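Long-range contacts in kinesin-like protein KAR3 (Saccharomyces cerevisiae, PDB 1F9V), which is a kinesin-related motor protein whose motor domain binds magnesium and ADP and probably couples ATP hydrolysis to force production on microtubules: residues H52-D57 and E327-L332; S24-N29 and Q38-T43. The protein carries 2 engineered substitutions. All blocks are in the same frame, centred on the assembly; numbering follows the deposited sequence.

Interaction 1: H52-D57 and E327-L332; sequences HEFKFD and ETLNSL
Leu332 of the helix pushes into the row of rings on the strand His52-Phe56, meeting Phe54 and Phe56 at once. Leu332 CB sits over the centre of the Phe54 ring, 3.7 Å from the ring centroid and only 9° off the normal, a CH-pi contact. From there the two branches part: Leu332 CD1 runs to the Phe54 rim, 3.7 Å from CE2, while Leu332 CD2 reaches CE2 of Phe56 at 3.7 Å, meeting that ring obliquely. Alternate residues of the strand face the helix, and their shared setting, CG anti to the carbonyl carbon (chi1 -55° to -59°), tilts the three rings the same way. One helical turn earlier, Leu329 fills the hollow between His52 and Phe54. Leu329 CD2 lies over a face of the His52 imidazole, 3.9 Å from CG and displaced toward the rim, and the same methyl comes near the plane of Phe54 at its edge, 4.1 Å from CE2. The contact is thus apolar, two leucine bumps against three aromatic rings. The strand His52-Phe56 is an outer member of a three-stranded antiparallel sheet; Val42 of the adjoining strand also touches both leucines, Phe56 packs on Val7 and Cys9 of strand 4-11, and helix 325-338 covers this face.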
ATOM      1  N   HIS A  52     -23.680   7.624   3.743  1.00 13.97           N
ATOM      2  CA  HIS A  52     -22.823   6.932   2.784  1.00 14.57           C
ATOM      3  C   HIS A  52     -22.339   5.629   3.403  1.00 14.06           C
ATOM      4  O   HIS A  52     -21.617   5.642   4.401  1.00 13.73           O
ATOM      5  CB  HIS A  52     -21.613   7.799   2.426  1.00 14.67           C
ATOM      6  CG  HIS A  52     -21.972   9.131   1.851  1.00 16.53           C
ATOM      7  ND1 HIS A  52     -22.216  10.239   2.632  1.00 17.88           N
ATOM      8  CD2 HIS A  52     -22.121   9.536   0.568  1.00 17.34           C
ATOM      9  CE1 HIS A  52     -22.500  11.269   1.857  1.00 16.91           C
ATOM     10  NE2 HIS A  52     -22.449  10.870   0.601  1.00 20.47           N
ATOM     11  N   GLU A  53     -22.738   4.505   2.817  1.00 13.94           N
ATOM     12  CA  GLU A  53     -22.320   3.211   3.329  1.00 14.51           C
ATOM     13  C   GLU A  53     -21.205   2.632   2.467  1.00 14.51           C
ATOM     14  O   GLU A  53     -21.199   2.801   1.242  1.00 13.92           O
ATOM     15  CB  GLU A  53     -23.486   2.219   3.359  1.00 18.05           C
ATOM     16  CG  GLU A  53     -23.051   0.805   3.770  1.00 24.75           C
ATOM     17  CD  GLU A  53     -24.201  -0.069   4.242  1.00 29.09           C
ATOM     18  OE1 GLU A  53     -24.350  -0.240   5.473  1.00 32.38           O
ATOM     19  OE2 GLU A  53     -24.951  -0.588   3.384  1.00 30.11           O
ATOM     20  N   PHE A  54     -20.272   1.949   3.120  1.00 12.46           N
ATOM     21  CA  PHE A  54     -19.148   1.322   2.438  1.00 11.27           C
ATOM     22  C   PHE A  54     -18.871  -0.035   3.071  1.00 12.23           C
ATOM     23  O   PHE A  54     -19.090  -0.231   4.269  1.00 13.17           O
ATOM     24  CB  PHE A  54     -17.895   2.194   2.552  1.00 10.69           C
ATOM     25  CG  PHE A  54     -18.084   3.599   2.056  1.00  9.27           C
ATOM     26  CD1 PHE A  54     -17.983   3.891   0.702  1.00 11.32           C
ATOM     27  CD2 PHE A  54     -18.363   4.632   2.941  1.00  9.82           C
ATOM     28  CE1 PHE A  54     -18.157   5.197   0.230  1.00 10.86           C
ATOM     29  CE2 PHE A  54     -18.541   5.943   2.487  1.00 10.45           C
ATOM     30  CZ  PHE A  54     -18.438   6.227   1.123  1.00 10.98           C
ATOM     31  N   LYS A  55     -18.398  -0.973   2.256  1.00 11.34           N
ATOM     32  CA  LYS A  55     -18.058  -2.311   2.728  1.00 10.72           C
ATOM     33  C   LYS A  55     -16.668  -2.654   2.204  1.00 10.34           C
ATOM     34  O   LYS A  55     -16.360  -2.390   1.033  1.00  9.84           O
ATOM     35  CB  LYS A  55     -19.076  -3.338   2.225  1.00 10.90           C
ATOM     36  CG  LYS A  55     -20.376  -3.330   3.016  1.00 14.03           C
ATOM     37  CD  LYS A  55     -21.374  -4.344   2.497  1.00 14.64           C
ATOM     38  CE  LYS A  55     -22.748  -3.704   2.363  1.00 20.29           C
ATOM     39  NZ  LYS A  55     -23.757  -4.358   3.235  1.00 21.13           N
ATOM     40  N   PHE A  56     -15.841  -3.223   3.078  1.00  8.05           N
ATOM     41  CA  PHE A  56     -14.475  -3.604   2.737  1.00  7.58           C
ATOM     42  C   PHE A  56     -14.162  -4.957   3.346  1.00  9.21           C
ATOM     43  O   PHE A  56     -14.966  -5.511   4.092  1.00  9.54           O
ATOM     44  CB  PHE A  56     -13.491  -2.548   3.255  1.00  7.95           C
ATOM     45  CG  PHE A  56     -13.742  -1.171   2.692  1.00  7.77           C
ATOM     46  CD1 PHE A  56     -13.596  -0.927   1.327  1.00  8.95           C
ATOM     47  CD2 PHE A  56     -14.173  -0.130   3.515  1.00  8.66           C
ATOM     48  CE1 PHE A  56     -13.879   0.325   0.786  1.00  9.24           C
ATOM     49  CE2 PHE A  56     -14.459   1.134   2.983  1.00  9.04           C
ATOM     50  CZ  PHE A  56     -14.313   1.361   1.617  1.00  8.97           C
ATOM     51  N   ASP A  57     -12.998  -5.505   3.024  1.00  9.23           N
ATOM     52  CA  ASP A  57     -12.625  -6.804   3.561  1.00  9.42           C
ATOM     53  C   ASP A  57     -12.383  -6.700   5.061  1.00  9.43           C
ATOM     54  O   ASP A  57     -12.578  -7.663   5.804  1.00  9.70           O
ATOM     55  CB  ASP A  57     -11.381  -7.323   2.834  1.00  8.56           C
ATOM     56  CG  ASP A  57     -11.665  -7.632   1.374  1.00  8.75           C
ATOM     57  OD1 ASP A  57     -12.306  -8.664   1.096  1.00 11.40           O
ATOM     58  OD2 ASP A  57     -11.267  -6.837   0.504  1.00  9.14           O
ATOM     59  N   GLU A 327     -12.452  14.865   2.410  1.00 11.29           N
ATOM     60  CA  GLU A 327     -11.365  14.079   1.839  1.00 11.42           C
ATOM     61  C   GLU A 327     -11.547  12.623   2.229  1.00 11.01           C
ATOM     62  O   GLU A 327     -11.178  11.717   1.480  1.00 10.74           O
ATOM     63  CB  GLU A 327     -10.012  14.585   2.333  1.00 13.90           C
ATOM     64  CG  GLU A 327      -9.465  15.769   1.551  1.00 17.83           C
ATOM     65  CD  GLU A 327      -9.356  15.511   0.050  1.00 19.14           C
ATOM     66  OE1 GLU A 327      -9.429  14.340  -0.396  1.00 18.59           O
ATOM     67  OE2 GLU A 327      -9.190  16.497  -0.691  1.00 20.77           O
ATOM     68  N   THR A 328     -12.111  12.395   3.414  1.00 10.86           N
ATOM     69  CA  THR A 328     -12.355  11.039   3.878  1.00  9.68           C
ATOM     70  C   THR A 328     -13.346  10.375   2.929  1.00  9.54           C
ATOM     71  O   THR A 328     -13.167   9.222   2.537  1.00  9.27           O
ATOM     72  CB  THR A 328     -12.926  11.027   5.306  1.00 10.87           C
ATOM     73  OG1 THR A 328     -11.879  11.326   6.233  1.00 11.06           O
ATOM     74  CG2 THR A 328     -13.510   9.660   5.641  1.00 11.46           C
ATOM     75  N   LEU A 329     -14.391  11.103   2.548  1.00  9.01           N
ATOM     76  CA  LEU A 329     -15.375  10.554   1.630  1.00  9.24           C
ATOM     77  C   LEU A 329     -14.722  10.293   0.269  1.00  8.51           C
ATOM     78  O   LEU A 329     -15.056   9.324  -0.413  1.00  9.21           O
ATOM     79  CB  LEU A 329     -16.570  11.511   1.504  1.00 11.64           C
ATOM     80  CG  LEU A 329     -17.548  11.383   2.689  1.00 11.32           C
ATOM     81  CD1 LEU A 329     -18.583  12.494   2.617  1.00 14.38           C
ATOM     82  CD2 LEU A 329     -18.225  10.015   2.682  1.00  9.98           C
ATOM     83  N   ASN A 330     -13.783  11.150  -0.116  1.00  8.64           N
ATOM     84  CA  ASN A 330     -13.077  10.967  -1.383  1.00  9.77           C
ATOM     85  C   ASN A 330     -12.279   9.661  -1.318  1.00  9.66           C
ATOM     86  O   ASN A 330     -12.333   8.841  -2.236  1.00  9.62           O
ATOM     87  CB  ASN A 330     -12.124  12.137  -1.641  1.00 11.33           C
ATOM     88  CG  ASN A 330     -12.841  13.377  -2.164  1.00 12.70           C
ATOM     89  OD1 ASN A 330     -13.967  13.301  -2.667  1.00 14.50           O
ATOM     90  ND2 ASN A 330     -12.187  14.523  -2.048  1.00 14.74           N
ATOM     91  N   SER A 331     -11.556   9.468  -0.216  1.00  8.54           N
ATOM     92  CA  SER A 331     -10.744   8.267  -0.023  1.00  8.58           C
ATOM     93  C   SER A 331     -11.579   6.988  -0.006  1.00  8.56           C
ATOM     94  O   SER A 331     -11.172   5.964  -0.558  1.00  6.90           O
ATOM     95  CB  SER A 331      -9.947   8.367   1.283  1.00  7.73           C
ATOM     96  OG  SER A 331      -8.936   9.355   1.200  1.00  7.72           O
ATOM     97  N   LEU A 332     -12.747   7.040   0.628  1.00  7.59           N
ATOM     98  CA  LEU A 332     -13.610   5.868   0.699  1.00  7.90           C
ATOM     99  C   LEU A 332     -14.199   5.563  -0.669  1.00  8.46           C
ATOM    100  O   LEU A 332     -14.456   4.404  -1.000  1.00  8.67           O
ATOM    101  CB  LEU A 332     -14.725   6.085   1.733  1.00  8.67           C
ATOM    102  CG  LEU A 332     -14.224   6.088   3.186  1.00  9.36           C
ATOM    103  CD1 LEU A 332     -15.336   6.542   4.128  1.00 10.00           C
ATOM    104  CD2 LEU A 332     -13.744   4.692   3.561  1.00 10.88           C
TER

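Interaction 2: S24-N29 and Q38-T43; sequences SLINVN and QSMEVT
A beta hairpin brings Ser24-Asn29 and Gln38-Thr43 together as antiparallel neighbours, Leu25 facing Thr43 and Asn27 facing Glu41 as hydrogen-bonded pairs, Ile26 facing Val42 and Val28 facing Met40 as non-hydrogen-bonded ones. Straightest of the backbone bonds is Asn27 N to Glu41 O, 2.9 Å with 174° at the hydrogen. Asn29 adds three more bonds at the end of the ladder. Its N donates to Ser39 O, and Asn29 ND2 gives a hydrogen to Ser39 OG at 2.8 Å, the hydroxyl somewhat tilted from the amide plane. The backbone O of Asn29 receives Gln38 NE2 at 2.7 Å, nearly along the C=O axis and close to the plane of the glutamine amide. Gln38 spans this distance with CG anti to its backbone N (chi1 -166°) and an extended chain beyond; OE1 of the same amide is bonded to Ile59 N, so both ends fix its rotation. On the apolar face, the Met40 chain bends at its last torsion (chi3 -74°), carrying Met40 CE alongside Ile26 to 3.9 Å from CG2, while Val42 CG2 lies 4.2 Å from Ile26 CG1. Across the sheet, beside Leu25 and Thr43, a water bridges Leu25 O and Thr43 OG1. One face packed on strand 4-11 and helix 325-338, the other largely polar, marks an amphipathic hairpin in a small antiparallel sheet flanking the motor domain's central sheet.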
ATOM      1  N   SER A  24     -19.774  15.537  11.994  1.00 12.12           N
ATOM      2  CA  SER A  24     -19.854  14.352  11.150  1.00 12.41           C
ATOM      3  C   SER A  24     -19.862  13.100  12.011  1.00 11.65           C
ATOM      4  O   SER A  24     -19.550  13.147  13.205  1.00 12.95           O
ATOM      5  CB  SER A  24     -18.682  14.298  10.157  1.00 11.53           C
ATOM      6  OG  SER A  24     -17.434  14.321  10.819  1.00 12.05           O
ATOM      7  N   LEU A  25     -20.225  11.982  11.398  1.00 10.54           N
ATOM      8  CA  LEU A  25     -20.277  10.717  12.100  1.00 10.73           C
ATOM      9  C   LEU A  25     -19.727   9.586  11.241  1.00 11.49           C
ATOM     10  O   LEU A  25     -20.141   9.392  10.101  1.00 11.14           O
ATOM     11  CB  LEU A  25     -21.718  10.396  12.492  1.00 13.46           C
ATOM     12  CG  LEU A  25     -21.973   8.972  12.981  1.00 15.42           C
ATOM     13  CD1 LEU A  25     -21.315   8.784  14.340  1.00 17.59           C
ATOM     14  CD2 LEU A  25     -23.472   8.704  13.054  1.00 15.81           C
ATOM     15  N   ILE A  26     -18.783   8.848  11.797  1.00 11.39           N
ATOM     16  CA  ILE A  26     -18.220   7.711  11.099  1.00 12.52           C
ATOM     17  C   ILE A  26     -18.508   6.546  12.020  1.00 13.02           C
ATOM     18  O   ILE A  26     -17.995   6.487  13.135  1.00 15.32           O
ATOM     19  CB  ILE A  26     -16.696   7.851  10.897  1.00 12.80           C
ATOM     20  CG1 ILE A  26     -16.414   8.950   9.871  1.00 13.01           C
ATOM     21  CG2 ILE A  26     -16.115   6.532  10.413  1.00 13.23           C
ATOM     22  CD1 ILE A  26     -14.955   9.357   9.782  1.00 12.88           C
ATOM     23  N   ASN A  27     -19.354   5.636  11.568  1.00 12.78           N
ATOM     24  CA  ASN A  27     -19.710   4.479  12.369  1.00 13.39           C
ATOM     25  C   ASN A  27     -19.237   3.194  11.707  1.00 13.21           C
ATOM     26  O   ASN A  27     -19.618   2.890  10.576  1.00 12.71           O
ATOM     27  CB  ASN A  27     -21.227   4.425  12.563  1.00 16.57           C
ATOM     28  CG  ASN A  27     -21.683   3.123  13.201  1.00 20.43           C
ATOM     29  OD1 ASN A  27     -21.143   2.695  14.221  1.00 23.71           O
ATOM     30  ND2 ASN A  27     -22.681   2.486  12.597  1.00 23.45           N
ATOM     31  N   VAL A  28     -18.414   2.433  12.420  1.00 12.73           N
ATOM     32  CA  VAL A  28     -17.904   1.176  11.891  1.00 12.11           C
ATOM     33  C   VAL A  28     -18.627   0.006  12.541  1.00 13.00           C
ATOM     34  O   VAL A  28     -18.682  -0.092  13.765  1.00 14.20           O
ATOM     35  CB  VAL A  28     -16.390   1.023  12.159  1.00 11.86           C
ATOM     36  CG1 VAL A  28     -15.904  -0.316  11.626  1.00 12.31           C
ATOM     37  CG2 VAL A  28     -15.622   2.172  11.518  1.00 12.37           C
ATOM     38  N   ASN A  29     -19.180  -0.881  11.726  1.00 12.65           N
ATOM     39  CA  ASN A  29     -19.878  -2.041  12.249  1.00 15.65           C
ATOM     40  C   ASN A  29     -18.900  -3.175  12.503  1.00 16.43           C
ATOM     41  O   ASN A  29     -17.776  -3.171  11.999  1.00 15.85           O
ATOM     42  CB  ASN A  29     -20.955  -2.491  11.264  1.00 18.10           C
ATOM     43  CG  ASN A  29     -22.003  -1.425  11.038  1.00 23.24           C
ATOM     44  OD1 ASN A  29     -22.620  -0.931  11.991  1.00 25.15           O
ATOM     45  ND2 ASN A  29     -22.210  -1.055   9.774  1.00 23.81           N
ATOM     46  N   GLN A  38     -16.839  -6.180   6.251  1.00  9.45           N
ATOM     47  CA  GLN A  38     -17.131  -5.263   7.343  1.00  9.78           C
ATOM     48  C   GLN A  38     -17.673  -3.981   6.728  1.00 10.76           C
ATOM     49  O   GLN A  38     -17.170  -3.518   5.704  1.00 10.78           O
ATOM     50  CB  GLN A  38     -15.864  -4.962   8.146  1.00  9.45           C
ATOM     51  CG  GLN A  38     -16.152  -4.304   9.478  1.00  9.95           C
ATOM     52  CD  GLN A  38     -14.967  -4.338  10.404  1.00 11.82           C
ATOM     53  OE1 GLN A  38     -13.913  -4.875  10.059  1.00 12.19           O
ATOM     54  NE2 GLN A  38     -15.129  -3.768  11.592  1.00 11.72           N
ATOM     55  N   SER A  39     -18.693  -3.399   7.352  1.00 10.03           N
ATOM     56  CA  SER A  39     -19.290  -2.188   6.815  1.00 10.53           C
ATOM     57  C   SER A  39     -19.146  -0.975   7.720  1.00 10.01           C
ATOM     58  O   SER A  39     -18.857  -1.090   8.911  1.00  9.75           O
ATOM     59  CB  SER A  39     -20.772  -2.422   6.521  1.00 11.95           C
ATOM     60  OG  SER A  39     -21.461  -2.735   7.715  1.00 16.01           O
ATOM     61  N   MET A  40     -19.335   0.196   7.121  1.00  9.77           N
ATOM     62  CA  MET A  40     -19.254   1.455   7.841  1.00  9.85           C
ATOM     63  C   MET A  40     -20.198   2.462   7.193  1.00 10.51           C
ATOM     64  O   MET A  40     -20.588   2.310   6.030  1.00  9.70           O
ATOM     65  CB  MET A  40     -17.814   1.988   7.829  1.00 10.67           C
ATOM     66  CG  MET A  40     -17.306   2.399   6.453  1.00 10.39           C
ATOM     67  SD  MET A  40     -15.535   2.775   6.447  1.00 11.61           S
ATOM     68  CE  MET A  40     -15.534   4.371   7.275  1.00  9.75           C
ATOM     69  N   GLU A  41     -20.568   3.483   7.962  1.00 11.49           N
ATOM     70  CA  GLU A  41     -21.465   4.529   7.489  1.00 12.73           C
ATOM     71  C   GLU A  41     -20.881   5.882   7.836  1.00 11.56           C
ATOM     72  O   GLU A  41     -20.389   6.090   8.941  1.00 12.45           O
ATOM     73  CB  GLU A  41     -22.844   4.392   8.135  1.00 15.53           C
ATOM     74  CG  GLU A  41     -23.647   3.219   7.619  1.00 21.99           C
ATOM     75  CD  GLU A  41     -24.870   2.936   8.468  1.00 28.72           C
ATOM     76  OE1 GLU A  41     -25.223   3.797   9.303  1.00 31.88           O
ATOM     77  OE2 GLU A  41     -25.481   1.857   8.304  1.00 33.18           O
ATOM     78  N   VAL A  42     -20.932   6.798   6.877  1.00 10.95           N
ATOM     79  CA  VAL A  42     -20.404   8.137   7.073  1.00 10.46           C
ATOM     80  C   VAL A  42     -21.519   9.131   6.811  1.00 10.77           C
ATOM     81  O   VAL A  42     -22.185   9.072   5.779  1.00 10.51           O
ATOM     82  CB  VAL A  42     -19.226   8.429   6.099  1.00 10.28           C
ATOM     83  CG1 VAL A  42     -18.736   9.859   6.277  1.00 11.18           C
ATOM     84  CG2 VAL A  42     -18.092   7.444   6.346  1.00  9.55           C
ATOM     85  N   THR A  43     -21.717  10.048   7.749  1.00 11.50           N
ATOM     86  CA  THR A  43     -22.759  11.056   7.617  1.00 11.91           C
ATOM     87  C   THR A  43     -22.236  12.448   7.955  1.00 12.00           C
ATOM     88  O   THR A  43     -21.489  12.621   8.917  1.00 12.70           O
ATOM     89  CB  THR A  43     -23.937  10.759   8.555  1.00 12.79           C
ATOM     90  OG1 THR A  43     -24.336   9.394   8.408  1.00 15.23           O
ATOM     91  CG2 THR A  43     -25.110  11.662   8.226  1.00 12.90           C
TER
HETATM   92  O   HOH W   1     -22.752   7.604   9.799  1.00 17.38           O

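Interactions 1 and 2 meet on the three-stranded sheet, their centres about 9 Å apart: strand 38-44 lies in the middle, pairing with 24-28 on one flank and 51-56 on the other. Probable backbone bonds tie them together, His52 O to Val42 N at 2.8 Å and Phe54 O to Met40 N at 2.9 Å. Leu329 CD2 also packs on Val42 CG1 at 3.6 Å, so helix 325-338 packs on strand 38-44 as well as on 51-56. The contacts follow one another along the chain, the hairpin closing before the helix contact opens. Neither lines a nucleotide pocket: the side chains of Phe56 and Gln38 lie about 11 Å and 12 Å, respectively, from a bound ADP.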